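Aminotransferase, class III (Deinococcus radiodurans, PDB 3I4J) probably acts as a pyridoxal-phosphate-dependent transaminase, moving amino groups between substrates as other class III aminotransferases do. Local coordinates at residues F294-A297 with G298-V301; P168-G172 with A173-E177. The protein carries 1 engineered substitution. All blocks are in the same frame, centred on the assembly; numbering follows the deposited sequence.

Contact 1: F294-A297 with G298-V301; sequences FTYA and GHPV. With SO4 (sulfate ion), chain E.
Sulfate O4 is gripped twice by Thr295: its hydroxyl OG1 donates at 2.8 Å, and the Thr295 backbone N points at O4 from 3.0 Å with an N-H...O angle of 163°. OG1 reaches the anion because it stands beside the backbone N, anti to the carbonyl carbon (chi1 -61°). The ion, probably from the crystallisation liquor, is also bound by Ser99 N of the second subunit; such a site is consistent with the cofactor-phosphate pocket of class III aminotransferases, built at the dimer interface. Thr295 sits within the first of two overlapping beta turns. The type I turn is closed by Ala297 N to Phe294 O, and the type II turn by His299 N to Tyr296 O at 3.1 Å. Gly298 suits this second turn, since a CB there would clash with Ala297 O. Tyr296 turns its CD1 edge onto one face of the His299 imidazole, an edge-to-face pair with centroids 5.0 Å apart and planes at 85°, while Val301 N lies over the centre of the opposite face. Were His299 an alanine, the Tyr296 edge would probably lose the imidazole face it rests on, and Tyr267 O of the second subunit its weak bond from NE2. His299 holds the N-cap position just before helix 300-315, whose Pro300 and Val301 pack on helix 48-60; Phe294 leans on helix 98-115.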
ATOM      1  N   PHE C 294      -4.097  -5.098   6.593  1.00 32.96           N
ATOM      2  CA  PHE C 294      -4.515  -4.252   5.477  1.00 29.71           C
ATOM      3  C   PHE C 294      -5.536  -3.179   5.839  1.00 25.54           C
ATOM      4  O   PHE C 294      -6.717  -3.283   5.518  1.00 22.93           O
ATOM      5  CB  PHE C 294      -5.052  -5.130   4.347  1.00 32.43           C
ATOM      6  CG  PHE C 294      -4.033  -6.076   3.787  1.00 35.98           C
ATOM      7  CD1 PHE C 294      -2.842  -5.594   3.253  1.00 36.85           C
ATOM      8  CD2 PHE C 294      -4.255  -7.448   3.802  1.00 38.17           C
ATOM      9  CE1 PHE C 294      -1.884  -6.464   2.740  1.00 39.28           C
ATOM     10  CE2 PHE C 294      -3.303  -8.328   3.291  1.00 38.49           C
ATOM     11  CZ  PHE C 294      -2.116  -7.836   2.759  1.00 39.53           C
ATOM     12  N   THR C 295      -5.058  -2.127   6.488  1.00 20.68           N
ATOM     13  CA  THR C 295      -5.924  -1.037   6.909  1.00 21.53           C
ATOM     14  C   THR C 295      -6.764  -0.432   5.791  1.00 20.19           C
ATOM     15  O   THR C 295      -7.968  -0.196   5.969  1.00 21.79           O
ATOM     16  CB  THR C 295      -5.102   0.076   7.556  1.00 21.15           C
ATOM     17  OG1 THR C 295      -4.446  -0.446   8.714  1.00 23.75           O
ATOM     18  CG2 THR C 295      -5.998   1.248   7.950  1.00 22.40           C
ATOM     19  N   TYR C 296      -6.135  -0.182   4.646  1.00 17.87           N
ATOM     20  CA  TYR C 296      -6.834   0.423   3.520  1.00 18.73           C
ATOM     21  C   TYR C 296      -7.372  -0.551   2.475  1.00 18.28           C
ATOM     22  O   TYR C 296      -7.769  -0.134   1.392  1.00 18.82           O
ATOM     23  CB  TYR C 296      -5.935   1.477   2.859  1.00 20.79           C
ATOM     24  CG  TYR C 296      -5.979   2.814   3.579  1.00 23.10           C
ATOM     25  CD1 TYR C 296      -7.027   3.706   3.360  1.00 24.52           C
ATOM     26  CD2 TYR C 296      -4.994   3.171   4.501  1.00 25.73           C
ATOM     27  CE1 TYR C 296      -7.097   4.928   4.035  1.00 26.52           C
ATOM     28  CE2 TYR C 296      -5.055   4.395   5.188  1.00 24.71           C
ATOM     29  CZ  TYR C 296      -6.108   5.266   4.947  1.00 26.83           C
ATOM     30  OH  TYR C 296      -6.170   6.490   5.593  1.00 29.00           O
ATOM     31  N   ALA C 297      -7.398  -1.842   2.800  1.00 18.08           N
ATOM     32  CA  ALA C 297      -7.929  -2.834   1.863  1.00 19.07           C
ATOM     33  C   ALA C 297      -9.424  -2.561   1.701  1.00 19.50           C
ATOM     34  O   ALA C 297     -10.152  -2.503   2.693  1.00 19.34           O
ATOM     35  CB  ALA C 297      -7.719  -4.229   2.401  1.00 20.30           C
ATOM     36  N   GLY C 298      -9.873  -2.393   0.458  1.00 19.60           N
ATOM     37  CA  GLY C 298     -11.282  -2.118   0.204  1.00 20.77           C
ATOM     38  C   GLY C 298     -11.700  -0.664   0.382  1.00 21.00           C
ATOM     39  O   GLY C 298     -12.885  -0.334   0.285  1.00 19.41           O
ATOM     40  N   HIS C 299     -10.722   0.201   0.641  1.00 19.50           N
ATOM     41  CA  HIS C 299     -10.942   1.636   0.843  1.00 19.34           C
ATOM     42  C   HIS C 299     -11.982   2.196  -0.137  1.00 18.77           C
ATOM     43  O   HIS C 299     -11.764   2.189  -1.347  1.00 18.91           O
ATOM     44  CB  HIS C 299      -9.598   2.359   0.680  1.00 18.91           C
ATOM     45  CG  HIS C 299      -9.681   3.847   0.803  1.00 18.78           C
ATOM     46  ND1 HIS C 299     -10.281   4.477   1.872  1.00 21.09           N
ATOM     47  CD2 HIS C 299      -9.211   4.831   0.002  1.00 17.50           C
ATOM     48  CE1 HIS C 299     -10.175   5.786   1.723  1.00 15.40           C
ATOM     49  NE2 HIS C 299      -9.528   6.026   0.599  1.00 20.52           N
ATOM     50  N   PRO C 300     -13.124   2.693   0.378  1.00 18.51           N
ATOM     51  CA  PRO C 300     -14.173   3.240  -0.490  1.00 18.41           C
ATOM     52  C   PRO C 300     -13.777   4.276  -1.538  1.00 18.90           C
ATOM     53  O   PRO C 300     -14.181   4.168  -2.690  1.00 18.65           O
ATOM     54  CB  PRO C 300     -15.196   3.786   0.507  1.00 19.09           C
ATOM     55  CG  PRO C 300     -15.113   2.773   1.609  1.00 19.80           C
ATOM     56  CD  PRO C 300     -13.603   2.603   1.770  1.00 19.34           C
ATOM     57  N   VAL C 301     -13.004   5.286  -1.158  1.00 18.07           N
ATOM     58  CA  VAL C 301     -12.639   6.298  -2.138  1.00 18.25           C
ATOM     59  C   VAL C 301     -11.769   5.711  -3.237  1.00 18.40           C
ATOM     60  O   VAL C 301     -11.928   6.049  -4.410  1.00 19.12           O
ATOM     61  CB  VAL C 301     -11.899   7.486  -1.491  1.00 19.85           C
ATOM     62  CG1 VAL C 301     -11.691   8.581  -2.522  1.00 16.99           C
ATOM     63  CG2 VAL C 301     -12.706   8.025  -0.319  1.00 21.42           C
TER
HETATM   64  S   SO4 E 431      -1.465  -1.345   6.701  1.00 40.98           S
HETATM   65  O1  SO4 E 431      -1.493  -2.064   5.413  1.00 41.85           O
HETATM   66  O2  SO4 E 431      -0.075  -1.302   7.186  1.00 40.57           O
HETATM   67  O3  SO4 E 431      -1.936   0.041   6.495  1.00 42.22           O
HETATM   68  O4  SO4 E 431      -2.341  -2.047   7.652  1.00 40.59           O

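Contact 2: P168-G172 with A173-E177; sequences PARNG and AEDAE
Arg170 NE and Glu174 OE2 meet at 2.6 Å in a hydrogen-bonded salt bridge, with an N-H...O angle of 160°. The oxygen lies close to the guanidinium plane and is approached on its anti side, and the same OE2 takes a weak second bond from Arg170 NH2 at 3.3 Å. The two side chains cross at about a right angle, their flat ends turned 73° against each other, so a single oxygen takes both N-H groups of the NE/NH2 edge, rather than two oxygens lying coplanar with it. Arg170 is extended all the way (chi1 -176°), which carries its guanidinium over the first turn of the helix, where one face comes above Glu174 O near its rim. NH1 adds a long salt bridge to Asp175 OD1, 3.9 Å away, completing a three-residue network; the other oxygen of Asp175, OD2, accepts from Asp167 N.

Next to this network is a side-chain N-cap, made by Asn171. Its OD1 accepts from Glu174 N at 3.0 Å, the donor lying in the carbonyl plane on a lone pair, and so satisfies one of the amides at the start of helix 172-176. Backbone bonds then take over, from Asp175 N to Asn171 O at 2.9 Å and from Ala176 N to Gly172 O at 2.9 Å. Around the cap, Asn171 CB rests against Glu174 CB, 3.9 Å off, and Ala173 CB touches Asn171 OD1. Toward helix 213-224, Ala173 and Ala176 pack on Arg216, while Ala176 and Asp175 touch Tyr213.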
ATOM      1  N   PRO C 168       9.550 -17.868 -27.375  1.00 24.40           N
ATOM      2  CA  PRO C 168       8.578 -17.451 -28.390  1.00 25.60           C
ATOM      3  C   PRO C 168       8.805 -18.068 -29.773  1.00 26.99           C
ATOM      4  O   PRO C 168       7.893 -18.104 -30.597  1.00 26.52           O
ATOM      5  CB  PRO C 168       8.738 -15.931 -28.411  1.00 24.38           C
ATOM      6  CG  PRO C 168       9.210 -15.616 -27.025  1.00 27.23           C
ATOM      7  CD  PRO C 168      10.216 -16.696 -26.781  1.00 23.52           C
ATOM      8  N   ALA C 169      10.017 -18.552 -30.020  1.00 27.87           N
ATOM      9  CA  ALA C 169      10.350 -19.148 -31.313  1.00 28.81           C
ATOM     10  C   ALA C 169      10.028 -20.638 -31.380  1.00 29.15           C
ATOM     11  O   ALA C 169      10.119 -21.260 -32.440  1.00 29.30           O
ATOM     12  CB  ALA C 169      11.832 -18.914 -31.623  1.00 29.24           C
ATOM     13  N   ARG C 170       9.646 -21.209 -30.246  1.00 27.25           N
ATOM     14  CA  ARG C 170       9.311 -22.623 -30.179  1.00 29.21           C
ATOM     15  C   ARG C 170       7.794 -22.784 -30.162  1.00 28.95           C
ATOM     16  O   ARG C 170       7.070 -21.858 -29.798  1.00 30.01           O
ATOM     17  CB  ARG C 170       9.916 -23.223 -28.905  1.00 31.23           C
ATOM     18  CG  ARG C 170       9.751 -24.723 -28.724  1.00 33.06           C
ATOM     19  CD  ARG C 170      10.442 -25.159 -27.435  1.00 33.90           C
ATOM     20  NE  ARG C 170      10.418 -26.604 -27.229  1.00 36.04           N
ATOM     21  CZ  ARG C 170      10.904 -27.209 -26.150  1.00 36.76           C
ATOM     22  NH1 ARG C 170      11.449 -26.492 -25.175  1.00 38.43           N
ATOM     23  NH2 ARG C 170      10.853 -28.530 -26.046  1.00 37.89           N
ATOM     24  N   ASN C 171       7.314 -23.953 -30.576  1.00 27.52           N
ATOM     25  CA  ASN C 171       5.884 -24.234 -30.563  1.00 28.31           C
ATOM     26  C   ASN C 171       5.410 -24.031 -29.118  1.00 25.95           C
ATOM     27  O   ASN C 171       5.957 -24.629 -28.197  1.00 25.31           O
ATOM     28  CB  ASN C 171       5.642 -25.678 -31.017  1.00 30.98           C
ATOM     29  CG  ASN C 171       4.204 -26.118 -30.835  1.00 33.26           C
ATOM     30  OD1 ASN C 171       3.780 -26.468 -29.732  1.00 34.62           O
ATOM     31  ND2 ASN C 171       3.441 -26.098 -31.920  1.00 37.14           N
ATOM     32  N   GLY C 172       4.406 -23.179 -28.935  1.00 25.32           N
ATOM     33  CA  GLY C 172       3.891 -22.883 -27.603  1.00 24.33           C
ATOM     34  C   GLY C 172       3.570 -24.045 -26.678  1.00 23.67           C
ATOM     35  O   GLY C 172       3.993 -24.064 -25.516  1.00 20.20           O
ATOM     36  N   ALA C 173       2.811 -25.015 -27.173  1.00 22.85           N
ATOM     37  CA  ALA C 173       2.448 -26.165 -26.354  1.00 23.98           C
ATOM     38  C   ALA C 173       3.692 -26.956 -25.961  1.00 23.38           C
ATOM     39  O   ALA C 173       3.836 -27.386 -24.818  1.00 23.11           O
ATOM     40  CB  ALA C 173       1.471 -27.056 -27.113  1.00 24.89           C
ATOM     41  N   GLU C 174       4.590 -27.150 -26.921  1.00 22.06           N
ATOM     42  CA  GLU C 174       5.823 -27.882 -26.686  1.00 24.21           C
ATOM     43  C   GLU C 174       6.667 -27.166 -25.628  1.00 22.53           C
ATOM     44  O   GLU C 174       7.261 -27.797 -24.753  1.00 22.73           O
ATOM     45  CB  GLU C 174       6.601 -27.983 -27.999  1.00 27.81           C
ATOM     46  CG  GLU C 174       7.916 -28.728 -27.924  1.00 35.76           C
ATOM     47  CD  GLU C 174       8.707 -28.607 -29.219  1.00 39.90           C
ATOM     48  OE1 GLU C 174       8.129 -28.876 -30.296  1.00 40.39           O
ATOM     49  OE2 GLU C 174       9.901 -28.241 -29.159  1.00 42.11           O
ATOM     50  N   ASP C 175       6.703 -25.842 -25.714  1.00 22.51           N
ATOM     51  CA  ASP C 175       7.476 -25.025 -24.776  1.00 21.60           C
ATOM     52  C   ASP C 175       6.866 -25.131 -23.375  1.00 21.96           C
ATOM     53  O   ASP C 175       7.581 -25.231 -22.374  1.00 21.24           O
ATOM     54  CB  ASP C 175       7.479 -23.565 -25.268  1.00 22.45           C
ATOM     55  CG  ASP C 175       8.517 -22.696 -24.566  1.00 24.82           C
ATOM     56  OD1 ASP C 175       9.645 -23.178 -24.325  1.00 25.19           O
ATOM     57  OD2 ASP C 175       8.209 -21.517 -24.277  1.00 23.72           O
ATOM     58  N   ALA C 176       5.538 -25.129 -23.315  1.00 20.91           N
ATOM     59  CA  ALA C 176       4.821 -25.218 -22.044  1.00 22.25           C
ATOM     60  C   ALA C 176       5.027 -26.566 -21.352  1.00 21.77           C
ATOM     61  O   ALA C 176       4.922 -26.666 -20.129  1.00 20.82           O
ATOM     62  CB  ALA C 176       3.331 -24.964 -22.271  1.00 21.80           C
ATOM     63  N   GLU C 177       5.315 -27.606 -22.131  1.00 22.33           N
ATOM     64  CA  GLU C 177       5.537 -28.931 -21.560  1.00 22.49           C
ATOM     65  C   GLU C 177       6.682 -28.918 -20.552  1.00 22.61           C
ATOM     66  O   GLU C 177       6.842 -29.850 -19.766  1.00 23.18           O
ATOM     67  CB  GLU C 177       5.804 -29.952 -22.672  1.00 23.84           C
ATOM     68  CG  GLU C 177       4.521 -30.471 -23.302  1.00 25.48           C
ATOM     69  CD  GLU C 177       3.734 -31.362 -22.355  1.00 26.45           C
ATOM     70  OE1 GLU C 177       2.487 -31.358 -22.424  1.00 26.24           O
ATOM     71  OE2 GLU C 177       4.361 -32.078 -21.548  1.00 28.05           O
TER

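Contact 1 and contact 2 lie on opposite sides of the chain's centre, their own centres 41 Å apart and their nearest atoms about 30 Å apart, so they do not touch. Both occur where a loop enters a helix, with an N-cap residue at the junction, yet their surroundings differ. Segment 294-301 lies at the subunit interface, with Tyr296, Ala297 and His299 buried, and meets the sulfate, in what is probably the cofactor-phosphate site. No other chain of the assembly reaches segment 168-177, which follows strand 162-163 in the chain and has several exposed residues, Arg170, Asn171 and Glu174 among them. In sequence contact 2 comes first.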